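Side-chain contacts in L-lysine 6-oxidase (Marinomonas mediterranea, PDB 3WEU), which oxidises the side-chain amine of free L-lysine with a cysteine tryptophylquinone cofactor, releasing ammonium and hydrogen peroxide that kills bacteria: residues 101-106 with 395-400; 293-298 with 327-332. All coordinates share one frame; numbering follows the deposited sequence.

How the interactions relate
Interaction 1 (101-106 with 395-400) is buried. It joins two loops 289 residues apart in sequence, one from the N-terminal family region and one from the C-terminal. Interaction 2 (293-298 with 327-332) is more local and only partly buried. It lies farther from the centre of the chain, where a loop returns to the start of helix 295-308. The two share no elements, and their nearest atoms are about 20 Å apart. Their chemistry differs with place. The buried contact uses an amide pair, two bridging waters and a small apolar patch. The outer one rests on an aromatic ring and an arginine side chain, with an opposite charge nearby but beyond salt-bridge distance.

Interaction 1. Residues 101-106 with 395-400; sequences ELNGNL and TDNVVE
The amide groups of N103 and N397 are nearly parallel, their planes 10° apart. They join an irregular loop of the N-terminal family region to one of the C-terminal family region, and 101-106 makes a type II beta turn from L102 to N105. N103 ND2 donates to N397 OD1 over 2.9 Å. The bond is bent, with an N-H...O angle of 143°, and the donor is tilted from the carbonyl plane of N397. The acceptor in turn lies somewhat out of the N103 amide plane. N103 ND2 also donates to R100 O, while N397 ND2 is held by S387 and S388. Together these bonds fix how both amides are turned. In N397, CG is anti to the backbone N (chi1 -175°), and this helps bring OD1 to the turn.

Two waters fill in the polar link. Water 1 accepts from L102 N and donates to N397 OD1 and V398 O. N397 OD1 thus accepts from both N103 ND2 and water 1. Water 2 lies 2.7 Å from N103 OD1, probably donating to it, and accepts from V398 N. N384 also donates to V398 O. E101 OE1 bonds to Y392 and S387, earlier in the same loop as 395-400.

Beside the polar group lies a small apolar patch. The L102 and V398 side chains cross at about a right angle, and L102 CD2 touches V398 CG1 at 3.7 Å.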
loop_
_atom_site.group_PDB
_atom_site.type_symbol
_atom_site.label_atom_id
_atom_site.label_comp_id
_atom_site.label_asym_id
_atom_site.label_seq_id
_atom_site.Cartn_x
_atom_site.Cartn_y
_atom_site.Cartn_z
ATOM N N GLU A 101 10.380 17.081 16.460
ATOM C CA GLU A 101 10.361 18.439 16.814
ATOM C C GLU A 101 11.449 18.792 17.822
ATOM O O GLU A 101 12.640 18.538 17.558
ATOM C CB GLU A 101 8.940 18.818 17.234
ATOM C CG GLU A 101 7.913 18.510 16.171
ATOM C CD GLU A 101 7.467 17.039 16.141
ATOM O OE1 GLU A 101 7.050 16.480 17.186
ATOM O OE2 GLU A 101 7.586 16.463 15.055
ATOM N N LEU A 102 11.078 19.367 18.961
ATOM C CA LEU A 102 12.062 19.904 19.865
ATOM C C LEU A 102 12.632 18.889 20.853
ATOM O O LEU A 102 13.555 19.223 21.628
ATOM C CB LEU A 102 11.501 21.062 20.625
ATOM C CG LEU A 102 11.510 22.477 20.087
ATOM C CD1 LEU A 102 12.610 22.986 19.195
ATOM C CD2 LEU A 102 10.282 23.323 20.120
ATOM N N ASN A 103 12.145 17.647 20.763
ATOM C CA ASN A 103 12.694 16.607 21.669
ATOM C C ASN A 103 14.108 16.364 21.279
ATOM O O ASN A 103 14.445 16.172 20.072
ATOM C CB ASN A 103 11.890 15.336 21.585
ATOM C CG ASN A 103 10.478 15.507 22.183
ATOM O OD1 ASN A 103 10.288 15.641 23.409
ATOM N ND2 ASN A 103 9.521 15.622 21.315
ATOM N N GLY A 104 14.963 16.331 22.294
ATOM C CA GLY A 104 16.369 16.158 22.049
ATOM C C GLY A 104 17.152 17.410 22.146
ATOM O O GLY A 104 18.353 17.357 22.225
ATOM N N ASN A 105 16.466 18.554 22.158
ATOM C CA ASN A 105 17.119 19.879 22.224
ATOM C C ASN A 105 17.431 20.287 23.665
ATOM O O ASN A 105 16.524 20.599 24.484
ATOM C CB ASN A 105 16.203 20.917 21.540
ATOM C CG ASN A 105 16.827 22.294 21.414
ATOM O OD1 ASN A 105 17.772 22.662 22.093
ATOM N ND2 ASN A 105 16.197 23.110 20.555
ATOM N N LEU A 106 18.719 20.336 23.967
ATOM C CA LEU A 106 19.205 20.501 25.346
ATOM C C LEU A 106 19.135 21.926 25.832
ATOM O O LEU A 106 19.362 22.210 27.010
ATOM C CB LEU A 106 20.619 19.915 25.497
ATOM C CG LEU A 106 20.688 18.416 25.323
ATOM C CD1 LEU A 106 22.061 17.838 25.187
ATOM C CD2 LEU A 106 20.001 17.775 26.492
ATOM N N THR A 395 3.805 14.249 28.801
ATOM C CA THR A 395 2.751 15.184 29.153
ATOM C C THR A 395 3.276 16.600 29.071
ATOM O O THR A 395 2.522 17.544 29.264
ATOM C CB THR A 395 2.172 14.933 30.575
ATOM O OG1 THR A 395 3.249 14.946 31.492
ATOM C CG2 THR A 395 1.437 13.597 30.685
ATOM N N ASP A 396 4.540 16.770 28.748
ATOM C CA ASP A 396 5.130 18.075 28.746
ATOM C C ASP A 396 6.042 18.329 27.499
ATOM O O ASP A 396 7.046 19.013 27.581
ATOM C CB ASP A 396 5.884 18.352 30.015
ATOM C CG ASP A 396 6.952 17.374 30.278
ATOM O OD1 ASP A 396 7.186 16.478 29.459
ATOM O OD2 ASP A 396 7.514 17.495 31.373
ATOM N N ASN A 397 5.640 17.743 26.380
ATOM C CA ASN A 397 6.309 17.982 25.095
ATOM C C ASN A 397 6.319 19.490 24.810
ATOM O O ASN A 397 5.283 20.182 25.000
ATOM C CB ASN A 397 5.541 17.239 24.046
ATOM C CG ASN A 397 6.209 17.307 22.685
ATOM O OD1 ASN A 397 7.465 17.236 22.552
ATOM N ND2 ASN A 397 5.370 17.543 21.660
ATOM N N VAL A 398 7.455 20.005 24.378
ATOM C CA VAL A 398 7.595 21.456 24.162
ATOM C C VAL A 398 6.858 21.844 22.885
ATOM O O VAL A 398 7.070 21.210 21.810
ATOM C CB VAL A 398 9.052 21.838 24.054
ATOM C CG1 VAL A 398 9.273 23.321 23.723
ATOM C CG2 VAL A 398 9.760 21.538 25.397
ATOM N N VAL A 399 6.054 22.889 23.027
ATOM C CA VAL A 399 5.249 23.465 21.926
ATOM C C VAL A 399 5.812 24.851 21.616
ATOM O O VAL A 399 6.200 25.606 22.490
ATOM C CB VAL A 399 3.796 23.591 22.383
ATOM C CG1 VAL A 399 2.916 24.406 21.452
ATOM C CG2 VAL A 399 3.232 22.206 22.588
ATOM N N GLU A 400 5.857 25.200 20.328
ATOM C CA GLU A 400 6.183 26.575 19.950
ATOM C C GLU A 400 5.467 26.856 18.633
ATOM O O GLU A 400 5.931 26.511 17.575
ATOM C CB GLU A 400 7.688 26.782 19.842
ATOM C CG GLU A 400 8.014 28.224 19.650
ATOM C CD GLU A 400 9.356 28.428 19.008
ATOM O OE1 GLU A 400 10.347 28.571 19.803
ATOM O OE2 GLU A 400 9.456 28.443 17.725
HETATM O O HOH W 1 8.689 19.191 20.859
HETATM O O HOH W 2 9.779 18.122 24.299
#

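Interaction 2. Residues 293-298 with 327-332; sequences ANFDRD and DYRDGS
The side chains of F295 and R329 cross at about a right angle where a type I beta turn, D327 to D330, packs against the first turn of helix 295-308. In F295, CG stands anti to the backbone N (chi1 -177°), and the ring reaches the turn. L300 and I303 of the same helix also touch this ring. R329 CG lies over one ring face, offset toward the rim. It makes a CH-pi contact, 4.0 Å from the ring centroid and 19° off the normal. R329 has CG anti to its carbonyl carbon, and its chain runs extended from CG to NE, carrying NE and the guanidinium past the CE2 side of the ring. The guanidinium is not stacked flat, because its plane is turned 62° from the ring. It sets one face over the ring atom F295 CE2. Y328 CB meets F295 CE1 at 3.7 Å. The tyrosine ring leads away, and its hydroxyl bonds to Q325 and F324.

Each segment has its own brace. N294 is the N-cap, its OD1 accepting from R297 N. D327 OD1 takes R329 N in an Asx turn. D296 OD1 lies near the guanidinium plane, 4.2 Å from R329 NH2, too far for a salt bridge.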
loop_
_atom_site.group_PDB
_atom_site.type_symbol
_atom_site.label_atom_id
_atom_site.label_comp_id
_atom_site.label_asym_id
_atom_site.label_seq_id
_atom_site.Cartn_x
_atom_site.Cartn_y
_atom_site.Cartn_z
ATOM N N ALA A 293 21.212 51.135 18.388
ATOM C CA ALA A 293 21.182 50.335 17.174
ATOM C C ALA A 293 21.424 51.240 15.995
ATOM O O ALA A 293 21.423 52.487 16.109
ATOM C CB ALA A 293 19.805 49.638 17.051
ATOM N N ASN A 294 21.560 50.661 14.835
ATOM C CA ASN A 294 21.720 51.437 13.635
ATOM C C ASN A 294 20.564 51.012 12.695
ATOM O O ASN A 294 20.398 49.820 12.422
ATOM C CB ASN A 294 23.050 51.135 12.951
ATOM C CG ASN A 294 23.180 51.833 11.588
ATOM O OD1 ASN A 294 23.150 51.196 10.518
ATOM N ND2 ASN A 294 23.336 53.166 11.626
ATOM N N PHE A 295 19.857 51.990 12.110
ATOM C CA PHE A 295 18.738 51.623 11.270
ATOM C C PHE A 295 19.140 50.751 10.092
ATOM O O PHE A 295 18.563 49.669 9.864
ATOM C CB PHE A 295 17.993 52.826 10.760
ATOM C CG PHE A 295 16.772 52.434 9.949
ATOM C CD1 PHE A 295 15.618 52.016 10.571
ATOM C CD2 PHE A 295 16.838 52.416 8.551
ATOM C CE1 PHE A 295 14.532 51.619 9.841
ATOM C CE2 PHE A 295 15.733 52.060 7.806
ATOM C CZ PHE A 295 14.589 51.649 8.453
ATOM N N ASP A 296 20.063 51.224 9.295
ATOM C CA ASP A 296 20.433 50.519 8.111
ATOM C C ASP A 296 21.000 49.113 8.376
ATOM O O ASP A 296 20.713 48.195 7.618
ATOM C CB ASP A 296 21.428 51.282 7.207
ATOM C CG ASP A 296 20.826 52.523 6.493
ATOM O OD1 ASP A 296 19.646 52.613 6.266
ATOM O OD2 ASP A 296 21.593 53.462 6.204
ATOM N N ARG A 297 21.834 48.953 9.374
ATOM C CA ARG A 297 22.493 47.684 9.645
ATOM C C ARG A 297 21.542 46.711 10.350
ATOM O O ARG A 297 21.548 45.533 10.061
ATOM C CB ARG A 297 23.706 47.909 10.579
ATOM C CG ARG A 297 24.563 46.699 10.945
ATOM C CD ARG A 297 25.716 47.022 11.977
ATOM N NE ARG A 297 25.095 47.408 13.212
ATOM C CZ ARG A 297 25.672 48.057 14.216
ATOM N NH1 ARG A 297 26.952 48.412 14.153
ATOM N NH2 ARG A 297 24.945 48.370 15.297
ATOM N N ASP A 298 20.754 47.190 11.294
ATOM C CA ASP A 298 20.055 46.304 12.218
ATOM C C ASP A 298 18.571 46.145 11.918
ATOM O O ASP A 298 17.964 45.108 12.225
ATOM C CB ASP A 298 20.186 46.787 13.656
ATOM C CG ASP A 298 21.639 46.912 14.145
ATOM O OD1 ASP A 298 22.500 46.102 13.767
ATOM O OD2 ASP A 298 21.878 47.896 14.937
ATOM N N ASP A 327 7.391 57.186 9.114
ATOM C CA ASP A 327 8.779 57.213 8.856
ATOM C C ASP A 327 9.606 56.347 9.799
ATOM O O ASP A 327 9.814 56.711 10.966
ATOM C CB ASP A 327 9.252 58.687 8.921
ATOM C CG ASP A 327 10.665 58.858 8.340
ATOM O OD1 ASP A 327 11.369 57.839 8.019
ATOM O OD2 ASP A 327 11.073 60.029 8.207
ATOM N N TYR A 328 10.096 55.204 9.308
ATOM C CA TYR A 328 10.840 54.255 10.132
ATOM C C TYR A 328 12.182 54.870 10.599
ATOM O O TYR A 328 12.735 54.419 11.602
ATOM C CB TYR A 328 11.033 52.854 9.454
ATOM C CG TYR A 328 9.724 52.143 9.052
ATOM C CD1 TYR A 328 8.508 52.330 9.757
ATOM C CD2 TYR A 328 9.646 51.391 7.900
ATOM C CE1 TYR A 328 7.314 51.714 9.326
ATOM C CE2 TYR A 328 8.459 50.754 7.498
ATOM C CZ TYR A 328 7.343 50.909 8.181
ATOM O OH TYR A 328 6.244 50.295 7.703
ATOM N N ARG A 329 12.687 55.925 9.942
ATOM C CA ARG A 329 13.977 56.495 10.281
ATOM C C ARG A 329 13.833 57.623 11.275
ATOM O O ARG A 329 14.808 58.094 11.800
ATOM C CB ARG A 329 14.688 57.007 9.003
ATOM C CG ARG A 329 15.130 55.863 8.091
ATOM C CD ARG A 329 15.820 56.346 6.769
ATOM N NE ARG A 329 16.272 55.197 5.943
ATOM C CZ ARG A 329 15.502 54.504 5.085
ATOM N NH1 ARG A 329 14.225 54.813 4.873
ATOM N NH2 ARG A 329 15.999 53.424 4.449
ATOM N N ASP A 330 12.621 58.069 11.548
ATOM C CA ASP A 330 12.377 59.131 12.555
ATOM C C ASP A 330 12.478 58.610 13.986
ATOM O O ASP A 330 11.607 57.931 14.466
ATOM C CB ASP A 330 11.063 59.817 12.238
ATOM C CG ASP A 330 10.689 60.935 13.217
ATOM O OD1 ASP A 330 11.349 61.184 14.196
ATOM O OD2 ASP A 330 9.658 61.527 13.024
ATOM N N GLY A 331 13.591 58.930 14.666
ATOM C CA GLY A 331 13.890 58.597 16.021
ATOM C C GLY A 331 13.287 59.488 17.071
ATOM O O GLY A 331 13.414 59.198 18.243
ATOM N N SER A 332 12.486 60.445 16.638
ATOM C CA SER A 332 11.997 61.486 17.564
ATOM C C SER A 332 10.916 61.033 18.483
ATOM O O SER A 332 10.192 60.086 18.170
ATOM C CB SER A 332 11.517 62.685 16.779
ATOM O OG SER A 332 10.189 62.572 16.300
#